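Local coordinates for tyrocidine synthase 3 (Brevibacillus parabrevis, PDB 4MRT), which probably assembles part of the peptide tyrocidine, with its peptidyl carrier domain holding the bound intermediate on a phosphopantetheine arm, at residues 65-70 with 74-79. The protein carries 1 engineered substitution. Sequence-based numbering, arbitrary orientation.
Sequences KVLFAQ and KALAQY. With COA (coenzyme A), chain D.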
loop_
_atom_site.group_PDB
_atom_site.type_symbol
_atom_site.label_atom_id
_atom_site.label_comp_id
_atom_site.label_asym_id
_atom_site.label_seq_id
_atom_site.Cartn_x
_atom_site.Cartn_y
_atom_site.Cartn_z
ATOM N N LYS A 65 -4.357 -12.288 4.477
ATOM C CA LYS A 65 -4.161 -11.934 5.874
ATOM C C LYS A 65 -3.111 -12.832 6.534
ATOM O O LYS A 65 -2.381 -12.389 7.405
ATOM C CB LYS A 65 -5.491 -11.972 6.661
ATOM C CG LYS A 65 -5.990 -13.365 7.031
ATOM C CD LYS A 65 -7.486 -13.412 7.328
ATOM C CE LYS A 65 -7.875 -12.411 8.407
ATOM N NZ LYS A 65 -9.175 -12.754 9.061
ATOM N N VAL A 66 -3.028 -14.087 6.099
ATOM C CA VAL A 66 -1.992 -15.000 6.577
ATOM C C VAL A 66 -0.591 -14.573 6.143
ATOM O O VAL A 66 0.341 -14.577 6.953
ATOM C CB VAL A 66 -2.287 -16.443 6.125
ATOM C CG1 VAL A 66 -1.084 -17.350 6.386
ATOM C CG2 VAL A 66 -3.527 -16.949 6.852
ATOM N N LEU A 67 -0.428 -14.190 4.878
ATOM C CA LEU A 67 0.861 -13.699 4.402
ATOM C C LEU A 67 1.302 -12.448 5.165
ATOM O O LEU A 67 2.460 -12.311 5.560
ATOM C CB LEU A 67 0.783 -13.443 2.898
ATOM C CG LEU A 67 2.024 -12.931 2.169
ATOM C CD1 LEU A 67 3.325 -13.559 2.651
ATOM C CD2 LEU A 67 1.835 -13.189 0.685
ATOM N N PHE A 68 0.363 -11.541 5.419
ATOM C CA PHE A 68 0.681 -10.320 6.178
ATOM C C PHE A 68 0.999 -10.577 7.649
ATOM O O PHE A 68 1.822 -9.886 8.248
ATOM C CB PHE A 68 -0.479 -9.332 6.054
ATOM C CG PHE A 68 -0.421 -8.521 4.815
ATOM C CD1 PHE A 68 0.301 -7.331 4.792
ATOM C CD2 PHE A 68 -1.062 -8.937 3.669
ATOM C CE1 PHE A 68 0.358 -6.578 3.648
ATOM C CE2 PHE A 68 -0.995 -8.182 2.516
ATOM C CZ PHE A 68 -0.292 -7.006 2.500
ATOM N N ALA A 69 0.312 -11.560 8.231
ATOM C CA ALA A 69 0.445 -11.888 9.644
ATOM C C ALA A 69 1.787 -12.553 9.978
ATOM O O ALA A 69 2.347 -12.302 11.031
ATOM C CB ALA A 69 -0.701 -12.796 10.055
ATOM N N GLN A 70 2.282 -13.397 9.069
ATOM C CA GLN A 70 3.504 -14.157 9.261
ATOM C C GLN A 70 4.280 -14.203 7.900
ATOM O O GLN A 70 4.286 -15.212 7.217
ATOM C CB GLN A 70 3.161 -15.553 9.800
ATOM C CG GLN A 70 2.325 -16.409 8.864
ATOM C CD GLN A 70 1.604 -17.566 9.552
ATOM O OE1 GLN A 70 1.165 -17.453 10.691
ATOM N NE2 GLN A 70 1.432 -18.674 8.823
ATOM N N LYS A 74 9.354 -19.565 6.001
ATOM C CA LYS A 74 9.215 -20.659 6.955
ATOM C C LYS A 74 7.757 -20.803 7.373
ATOM O O LYS A 74 7.164 -21.900 7.255
ATOM C CB LYS A 74 10.087 -20.413 8.179
ATOM C CG LYS A 74 10.169 -21.617 9.101
ATOM C CD LYS A 74 10.939 -21.326 10.365
ATOM C CE LYS A 74 10.799 -22.518 11.285
ATOM N NZ LYS A 74 11.604 -22.328 12.496
ATOM N N ALA A 75 7.165 -19.686 7.813
ATOM C CA ALA A 75 5.763 -19.700 8.223
ATOM C C ALA A 75 4.862 -20.120 7.079
ATOM O O ALA A 75 3.985 -20.975 7.257
ATOM C CB ALA A 75 5.341 -18.353 8.769
ATOM N N LEU A 76 5.089 -19.535 5.900
ATOM C CA LEU A 76 4.258 -19.825 4.743
ATOM C C LEU A 76 4.346 -21.259 4.266
ATOM O O LEU A 76 3.344 -21.825 3.847
ATOM C CB LEU A 76 4.582 -18.904 3.574
ATOM C CG LEU A 76 3.419 -18.007 3.167
ATOM C CD1 LEU A 76 3.216 -16.936 4.230
ATOM C CD2 LEU A 76 3.684 -17.395 1.796
ATOM N N ALA A 77 5.570 -21.794 4.243
ATOM C CA ALA A 77 5.813 -23.209 3.956
ATOM C C ALA A 77 5.003 -24.093 4.912
ATOM O O ALA A 77 4.323 -25.023 4.472
ATOM C CB ALA A 77 7.298 -23.534 4.068
ATOM N N GLN A 78 5.066 -23.778 6.208
ATOM C CA GLN A 78 4.313 -24.509 7.235
ATOM C C GLN A 78 2.849 -24.569 6.865
ATOM O O GLN A 78 2.299 -25.644 6.716
ATOM C CB GLN A 78 4.472 -23.854 8.609
ATOM N N TYR A 79 2.247 -23.387 6.681
ATOM C CA TYR A 79 0.846 -23.233 6.274
ATOM C C TYR A 79 0.519 -24.013 4.997
ATOM O O TYR A 79 -0.475 -24.713 4.934
ATOM C CB TYR A 79 0.532 -21.742 6.057
ATOM C CG TYR A 79 -0.930 -21.434 5.818
ATOM C CD1 TYR A 79 -1.471 -21.434 4.526
ATOM C CD2 TYR A 79 -1.780 -21.132 6.890
ATOM C CE1 TYR A 79 -2.825 -21.150 4.309
ATOM C CE2 TYR A 79 -3.123 -20.843 6.687
ATOM C CZ TYR A 79 -3.644 -20.852 5.402
ATOM O OH TYR A 79 -4.986 -20.573 5.218
HETATM N N1A COA D . -5.151 0.174 6.539
HETATM C C2A COA D . -4.815 1.380 6.041
HETATM N N3A COA D . -3.563 1.791 5.854
HETATM C C4A COA D . -2.531 0.981 6.199
HETATM C C5A COA D . -2.803 -0.344 6.764
HETATM C C6A COA D . -4.209 -0.721 6.922
HETATM N N6A COA D . -4.520 -1.927 7.435
HETATM N N7A COA D . -1.618 -0.935 7.008
HETATM C C8A COA D . -0.659 -0.052 6.654
HETATM N N9A COA D . -1.214 1.092 6.185
HETATM C C1B COA D . -0.495 2.274 5.648
HETATM C C2B COA D . 0.822 2.554 6.346
HETATM O O2B COA D . 0.922 3.978 6.549
HETATM C C3B COA D . 1.844 2.116 5.303
HETATM O O3B COA D . 3.059 2.848 5.363
HETATM P P3B COA D . 4.450 2.223 5.910
HETATM O O7A COA D . 5.532 2.994 5.220
HETATM O O8A COA D . 4.456 2.473 7.395
HETATM O O9A COA D . 4.372 0.771 5.566
HETATM C C4B COA D . 1.123 2.487 4.028
HETATM O O4B COA D . -0.198 2.061 4.249
HETATM C C5B COA D . 1.663 1.868 2.764
HETATM O O5B COA D . 0.657 1.978 1.761
HETATM P P1A COA D . 0.975 1.335 0.324
HETATM O O1A COA D . 2.250 1.933 -0.194
HETATM O O2A COA D . -0.264 1.512 -0.518
HETATM O O3A COA D . 1.284 -0.177 0.709
HETATM P P2A COA D . 0.710 -1.442 -0.098
HETATM O O4A COA D . 0.205 -1.093 -1.492
HETATM O O5A COA D . 1.783 -2.540 -0.014
HETATM O O6A COA D . -0.529 -2.016 0.788
HETATM C CBP COA D . -2.399 -2.039 2.384
HETATM C CCP COA D . -1.074 -1.397 1.947
HETATM C CDP COA D . -3.254 -2.856 1.427
HETATM C CEP COA D . -2.958 -1.631 3.725
HETATM C CAP COA D . -1.709 -3.364 2.956
HETATM O OAP COA D . -0.593 -3.097 3.823
HETATM C C9P COA D . -2.598 -4.333 3.756
HETATM O O9P COA D . -3.473 -5.010 3.215
HETATM N N8P COA D . -2.404 -4.418 5.076
HETATM C C7P COA D . -3.257 -5.236 5.937
HETATM C C6P COA D . -2.729 -6.648 6.135
HETATM C C5P COA D . -3.578 -7.406 7.150
HETATM O O5P COA D . -4.685 -7.765 6.790
HETATM N N4P COA D . -3.064 -7.668 8.376
HETATM C C3P COA D . -3.803 -8.371 9.439
HETATM C C2P COA D . -3.198 -9.714 9.871
HETATM S S1P COA D . -4.307 -10.633 11.001
#
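Val66 sets a methyl over one face of the Tyr79 ring. This joins the two short C-terminal helices, 64-69 and 73-81, of the four-helix carrier protein fold. The methyl, Val66 CG1, lies 4.1 Å from the centroid of the Tyr79 ring and 17° off its normal, displaced toward the CD2 side. It is a CH-pi contact. With CG1 anti to the backbone N (chi1 169°), both methyls of Val66 meet the ring. The second, Val66 CG2, comes to 3.9 Å from Tyr79 CE2. The leucines of the two helices meet through their methyl ends, Leu67 CD1 lying 3.7 Å from Leu76 CD1. At the end of helix 64-69 the chain leaves helical geometry at Gln70. There the aliphatic part of the side chain lies against Ala75, with Gln70 CG 3.6 Å from Ala75 CB. Gln70 CG sits between the backbone N and the carbonyl carbon (chi1 63°), and the extended chain beyond it carries NE2 toward Tyr79. No hydrogen bond links the two segments, and the join is made by apolar packing.

Outward from this first shell, Leu67 also packs on Ala47 and Val50 of helix 44-58. Leu62 touches both Leu76 and Tyr79, and Arg83 makes a cation-pi contact with the Tyr79 ring. Lys65, Phe68 and Ala69 line the coenzyme A pocket, and another protein chain packs on Lys65 and Phe68. C6P of coenzyme A lies over one face of the Phe68 ring, offset toward the rim, 3.3 Å from Phe68 CG. Replacing Phe68 by an alanine is likely to leave C6P without this aromatic face and Phe38 without its stacking partner. At the thiol end of coenzyme A, C2P lies 3.7 Å from Lys65 O and 4.0 Å from Ala69 CB.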